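Local coordinates for Udp-n-acetylglucosamine pyrophosphorylase (Trypanosoma brucei, PDB 4BQH), which probably catalyses the transfer of uridylate from UTP to N-acetylglucosamine 1-phosphate, yielding UDP-N-acetylglucosamine and diphosphate, at residues Asn360-Arg373 / Phe402-Asp414. Sequence-based numbering, arbitrary orientation.
Sequences NLCSLHFMSLAAER and FLFDLFRFVDECD
Helix 364-374, entered directly from strand 359-363, packs against the loop 402-414, whose i to i+3 backbone bonds end in a 3-10 turn at 410-413. CA atoms approach most closely at Ala370 and Leu406 (6.1 Å) and at Phe366 and Cys413 (6.4 Å). Ser363 N-caps the helix, its OG accepting from Phe366 N. The Phe366 ring, CG anti to the backbone N (chi1 178°), reaches into the loop: CZ lies 3.5 Å from Leu406 O and 3.9 Å from Phe407 CD1, at the edge of the Phe407 ring, while Cys413 SG sits at the Phe366 edge. The same sulfur stands over a face of the His365 imidazole. Leu369 divides its methyls, CD1 against Glu412 and CD2 against Phe409. Arg373 lays CB over the centre of one Phe409 face, Arg408 CG covering the opposite one; a bend at chi2 (-68°) turns its guanidinium toward Glu412. In this salt bridge Arg373 NE (2.8 Å) and NH2 (3.1 Å) both donate side-on to Glu412 OE1, nearly in the guanidinium plane. Ala371 contacts the bound inhibitor. In the mixed sheet of this GT-A-type domain, strand 304-309, antiparallel to 359-363, backs Phe366 and Phe407 through Val304; helix 241-246 touches Ala370 and Leu403.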
loop_
_atom_site.group_PDB
_atom_site.type_symbol
_atom_site.label_atom_id
_atom_site.label_comp_id
_atom_site.label_asym_id
_atom_site.label_seq_id
_atom_site.Cartn_x
_atom_site.Cartn_y
_atom_site.Cartn_z
ATOM N N ASN A 360 -4.190 4.595 -0.180
ATOM C CA ASN A 360 -5.302 5.077 0.647
ATOM C C ASN A 360 -4.818 5.707 1.935
ATOM O O ASN A 360 -3.756 5.357 2.457
ATOM C CB ASN A 360 -6.270 3.955 1.070
ATOM C CG ASN A 360 -6.785 3.104 -0.080
ATOM O OD1 ASN A 360 -7.000 3.557 -1.217
ATOM N ND2 ASN A 360 -7.066 1.874 0.242
ATOM N N LEU A 361 -5.615 6.634 2.451
ATOM C CA LEU A 361 -5.349 7.179 3.776
ATOM C C LEU A 361 -6.639 7.049 4.564
ATOM O O LEU A 361 -7.669 7.580 4.159
ATOM C CB LEU A 361 -4.904 8.640 3.650
ATOM C CG LEU A 361 -4.501 9.312 4.956
ATOM C CD1 LEU A 361 -3.196 8.747 5.485
ATOM C CD2 LEU A 361 -4.300 10.784 4.708
ATOM N N CYS A 362 -6.605 6.327 5.681
ATOM C CA CYS A 362 -7.819 6.075 6.432
ATOM C C CYS A 362 -7.666 6.556 7.863
ATOM O O CYS A 362 -6.594 6.403 8.446
ATOM C CB CYS A 362 -8.106 4.581 6.472
ATOM S SG CYS A 362 -8.385 3.883 4.830
ATOM N N SER A 363 -8.743 7.101 8.436
ATOM C CA SER A 363 -8.727 7.411 9.865
ATOM C C SER A 363 -8.627 6.115 10.679
ATOM O O SER A 363 -9.053 5.033 10.246
ATOM C CB SER A 363 -9.998 8.166 10.285
ATOM O OG SER A 363 -11.137 7.323 10.204
ATOM N N LEU A 364 -8.109 6.226 11.886
ATOM C CA LEU A 364 -8.094 5.060 12.757
ATOM C C LEU A 364 -9.522 4.634 13.121
ATOM O O LEU A 364 -9.808 3.445 13.220
ATOM C CB LEU A 364 -7.247 5.312 14.016
ATOM C CG LEU A 364 -6.809 3.991 14.676
ATOM C CD1 LEU A 364 -5.777 3.243 13.839
ATOM C CD2 LEU A 364 -6.227 4.246 16.059
ATOM N N HIS A 365 -10.425 5.597 13.273
ATOM C CA HIS A 365 -11.846 5.282 13.457
ATOM C C HIS A 365 -12.377 4.437 12.323
ATOM O O HIS A 365 -13.068 3.432 12.576
ATOM C CB HIS A 365 -12.695 6.553 13.564
ATOM C CG HIS A 365 -14.125 6.300 14.017
ATOM N ND1 HIS A 365 -15.007 7.297 14.209
ATOM C CD2 HIS A 365 -14.789 5.124 14.364
ATOM C CE1 HIS A 365 -16.191 6.784 14.614
ATOM N NE2 HIS A 365 -16.064 5.463 14.698
ATOM N N PHE A 366 -12.074 4.825 11.074
ATOM C CA PHE A 366 -12.504 3.989 9.938
ATOM C C PHE A 366 -11.897 2.588 10.007
ATOM O O PHE A 366 -12.597 1.602 9.747
ATOM C CB PHE A 366 -12.208 4.629 8.565
ATOM C CG PHE A 366 -12.606 3.746 7.412
ATOM C CD1 PHE A 366 -13.940 3.627 7.052
ATOM C CD2 PHE A 366 -11.663 2.958 6.745
ATOM C CE1 PHE A 366 -14.320 2.759 6.028
ATOM C CE2 PHE A 366 -12.054 2.123 5.694
ATOM C CZ PHE A 366 -13.380 2.035 5.338
ATOM N N MET A 367 -10.598 2.494 10.307
ATOM C CA MET A 367 -9.982 1.161 10.371
ATOM C C MET A 367 -10.714 0.274 11.380
ATOM O O MET A 367 -10.928 -0.919 11.138
ATOM C CB MET A 367 -8.497 1.261 10.689
ATOM C CG MET A 367 -7.698 2.042 9.642
ATOM S SD MET A 367 -7.861 1.456 7.949
ATOM C CE MET A 367 -6.980 -0.114 8.052
ATOM N N SER A 368 -11.056 0.857 12.527
ATOM C CA SER A 368 -11.821 0.162 13.569
ATOM C C SER A 368 -13.218 -0.252 13.112
ATOM O O SER A 368 -13.644 -1.390 13.303
ATOM C CB SER A 368 -11.956 1.070 14.797
ATOM O OG SER A 368 -10.685 1.357 15.346
ATOM N N LEU A 369 -13.956 0.682 12.534
ATOM C CA LEU A 369 -15.345 0.415 12.200
ATOM C C LEU A 369 -15.399 -0.575 11.046
ATOM O O LEU A 369 -16.277 -1.441 11.018
ATOM C CB LEU A 369 -16.064 1.722 11.800
ATOM C CG LEU A 369 -17.572 1.623 11.483
ATOM C CD1 LEU A 369 -18.280 2.908 11.896
ATOM C CD2 LEU A 369 -17.804 1.450 9.995
ATOM N N ALA A 370 -14.505 -0.401 10.073
ATOM C CA ALA A 370 -14.485 -1.262 8.893
ATOM C C ALA A 370 -14.195 -2.673 9.335
ATOM O O ALA A 370 -14.820 -3.623 8.833
ATOM C CB ALA A 370 -13.434 -0.805 7.877
ATOM N N ALA A 371 -13.259 -2.827 10.268
ATOM C CA ALA A 371 -12.955 -4.184 10.772
ATOM C C ALA A 371 -14.173 -4.831 11.427
ATOM O O ALA A 371 -14.487 -5.993 11.128
ATOM C CB ALA A 371 -11.759 -4.179 11.707
ATOM N N GLU A 372 -14.884 -4.064 12.255
ATOM C CA GLU A 372 -16.115 -4.557 12.896
ATOM C C GLU A 372 -17.135 -4.974 11.840
ATOM O O GLU A 372 -17.677 -6.085 11.901
ATOM C CB GLU A 372 -16.697 -3.506 13.848
ATOM C CG GLU A 372 -17.524 -4.107 14.985
ATOM C CD GLU A 372 -17.503 -3.249 16.255
ATOM O OE1 GLU A 372 -18.129 -2.181 16.230
ATOM O OE2 GLU A 372 -16.868 -3.651 17.276
ATOM N N ARG A 373 -17.381 -4.110 10.854
ATOM C CA ARG A 373 -18.333 -4.457 9.785
ATOM C C ARG A 373 -17.879 -5.661 8.988
ATOM O O ARG A 373 -18.695 -6.475 8.557
ATOM C CB ARG A 373 -18.544 -3.306 8.814
ATOM C CG ARG A 373 -19.243 -2.092 9.412
ATOM C CD ARG A 373 -20.730 -2.316 9.782
ATOM N NE ARG A 373 -21.139 -1.067 10.389
ATOM C CZ ARG A 373 -20.950 -0.736 11.665
ATOM N NH1 ARG A 373 -20.480 -1.614 12.554
ATOM N NH2 ARG A 373 -21.290 0.479 12.062
ATOM N N PHE A 402 -10.925 -6.368 -0.918
ATOM C CA PHE A 402 -10.013 -5.215 -1.029
ATOM C C PHE A 402 -10.459 -4.094 -0.116
ATOM O O PHE A 402 -11.629 -4.060 0.300
ATOM C CB PHE A 402 -9.987 -4.732 -2.485
ATOM C CG PHE A 402 -9.645 -5.825 -3.421
ATOM C CD1 PHE A 402 -8.328 -6.281 -3.502
ATOM C CD2 PHE A 402 -10.643 -6.500 -4.107
ATOM C CE1 PHE A 402 -8.014 -7.363 -4.306
ATOM C CE2 PHE A 402 -10.325 -7.580 -4.941
ATOM C CZ PHE A 402 -9.008 -8.009 -5.033
ATOM N N LEU A 403 -9.538 -3.194 0.217
ATOM C CA LEU A 403 -9.867 -2.057 1.037
ATOM C C LEU A 403 -11.128 -1.381 0.498
ATOM O O LEU A 403 -12.044 -1.091 1.271
ATOM C CB LEU A 403 -8.685 -1.079 1.102
ATOM C CG LEU A 403 -7.610 -1.653 2.032
ATOM C CD1 LEU A 403 -6.215 -1.339 1.549
ATOM C CD2 LEU A 403 -7.849 -1.079 3.397
ATOM N N PHE A 404 -11.209 -1.208 -0.821
ATOM C CA PHE A 404 -12.354 -0.485 -1.413
ATOM C C PHE A 404 -13.705 -1.149 -1.188
ATOM O O PHE A 404 -14.728 -0.498 -1.299
ATOM C CB PHE A 404 -12.164 -0.121 -2.907
ATOM C CG PHE A 404 -12.092 -1.310 -3.851
ATOM C CD1 PHE A 404 -13.236 -2.072 -4.149
ATOM C CD2 PHE A 404 -10.880 -1.646 -4.470
ATOM C CE1 PHE A 404 -13.169 -3.165 -5.004
ATOM C CE2 PHE A 404 -10.823 -2.735 -5.357
ATOM C CZ PHE A 404 -11.964 -3.483 -5.626
ATOM N N ASP A 405 -13.719 -2.439 -0.866
ATOM C CA ASP A 405 -15.003 -3.103 -0.603
ATOM C C ASP A 405 -15.638 -2.559 0.673
ATOM O O ASP A 405 -16.849 -2.697 0.880
ATOM C CB ASP A 405 -14.787 -4.620 -0.463
ATOM C CG ASP A 405 -14.526 -5.302 -1.801
ATOM O OD1 ASP A 405 -15.298 -5.079 -2.776
ATOM O OD2 ASP A 405 -13.581 -6.111 -1.869
ATOM N N LEU A 406 -14.813 -1.971 1.545
ATOM C CA LEU A 406 -15.328 -1.446 2.808
ATOM C C LEU A 406 -15.650 0.050 2.767
ATOM O O LEU A 406 -16.155 0.599 3.764
ATOM C CB LEU A 406 -14.346 -1.740 3.954
ATOM C CG LEU A 406 -14.271 -3.212 4.430
ATOM C CD1 LEU A 406 -15.583 -3.749 4.975
ATOM C CD2 LEU A 406 -13.789 -4.082 3.293
ATOM N N PHE A 407 -15.356 0.726 1.661
ATOM C CA PHE A 407 -15.568 2.178 1.664
ATOM C C PHE A 407 -17.049 2.553 1.746
ATOM O O PHE A 407 -17.380 3.675 2.118
ATOM C CB PHE A 407 -14.934 2.865 0.446
ATOM C CG PHE A 407 -13.433 2.736 0.389
ATOM C CD1 PHE A 407 -12.696 2.497 1.533
ATOM C CD2 PHE A 407 -12.767 2.925 -0.826
ATOM C CE1 PHE A 407 -11.297 2.393 1.469
ATOM C CE2 PHE A 407 -11.385 2.814 -0.906
ATOM C CZ PHE A 407 -10.661 2.543 0.243
ATOM N N ARG A 408 -17.930 1.619 1.385
ATOM C CA ARG A 408 -19.380 1.842 1.517
ATOM C C ARG A 408 -19.804 2.177 2.961
ATOM O O ARG A 408 -20.883 2.730 3.169
ATOM C CB ARG A 408 -20.133 0.601 1.035
ATOM C CG ARG A 408 -19.905 -0.609 1.904
ATOM C CD ARG A 408 -21.045 -1.592 1.736
ATOM N NE ARG A 408 -20.701 -2.645 0.811
ATOM C CZ ARG A 408 -21.527 -3.645 0.496
ATOM N NH1 ARG A 408 -22.741 -3.723 1.046
ATOM N NH2 ARG A 408 -21.138 -4.561 -0.366
ATOM N N PHE A 409 -18.951 1.840 3.938
ATOM C CA PHE A 409 -19.246 2.082 5.354
ATOM C C PHE A 409 -18.718 3.400 5.889
ATOM O O PHE A 409 -18.938 3.716 7.074
ATOM C CB PHE A 409 -18.719 0.925 6.222
ATOM C CG PHE A 409 -19.289 -0.402 5.835
ATOM C CD1 PHE A 409 -20.644 -0.676 6.043
ATOM C CD2 PHE A 409 -18.483 -1.372 5.254
ATOM C CE1 PHE A 409 -21.180 -1.909 5.673
ATOM C CE2 PHE A 409 -19.001 -2.603 4.859
ATOM C CZ PHE A 409 -20.362 -2.876 5.089
ATOM N N VAL A 410 -18.038 4.174 5.039
ATOM C CA VAL A 410 -17.256 5.326 5.518
ATOM C C VAL A 410 -18.065 6.350 6.317
ATOM O O VAL A 410 -17.578 6.872 7.316
ATOM C CB VAL A 410 -16.516 6.021 4.363
ATOM C CG1 VAL A 410 -17.515 6.648 3.373
ATOM C CG2 VAL A 410 -15.507 7.040 4.897
ATOM N N ASP A 411 -19.300 6.620 5.913
ATOM C CA ASP A 411 -20.020 7.686 6.615
ATOM C C ASP A 411 -20.626 7.250 7.939
ATOM O O ASP A 411 -21.100 8.087 8.724
ATOM C CB ASP A 411 -21.047 8.333 5.683
ATOM C CG ASP A 411 -20.365 9.147 4.590
ATOM O OD1 ASP A 411 -19.439 9.914 4.915
ATOM O OD2 ASP A 411 -20.745 9.020 3.418
ATOM N N GLU A 412 -20.591 5.947 8.205
ATOM C CA GLU A 412 -21.038 5.431 9.507
ATOM C C GLU A 412 -20.108 5.851 10.643
ATOM O O GLU A 412 -20.448 5.698 11.815
ATOM C CB GLU A 412 -21.171 3.911 9.443
ATOM C CG GLU A 412 -22.208 3.506 8.412
ATOM C CD GLU A 412 -22.405 2.023 8.329
ATOM O OE1 GLU A 412 -21.837 1.298 9.159
ATOM O OE2 GLU A 412 -23.143 1.580 7.427
ATOM N N CYS A 413 -18.949 6.417 10.293
ATOM C CA CYS A 413 -18.003 6.893 11.287
ATOM C C CYS A 413 -18.436 8.210 11.932
ATOM O O CYS A 413 -17.887 8.592 12.962
ATOM C CB CYS A 413 -16.618 7.105 10.653
ATOM S SG CYS A 413 -15.860 5.574 10.049
ATOM N N ASP A 414 -19.344 8.936 11.289
ATOM C CA ASP A 414 -19.786 10.232 11.828
ATOM C C ASP A 414 -21.243 10.167 12.292
ATOM O O ASP A 414 -22.072 9.544 11.645
ATOM C CB ASP A 414 -19.604 11.361 10.804
ATOM C CG ASP A 414 -18.139 11.625 10.465
ATOM O OD1 ASP A 414 -17.300 11.650 11.383
ATOM O OD2 ASP A 414 -17.845 11.801 9.258
#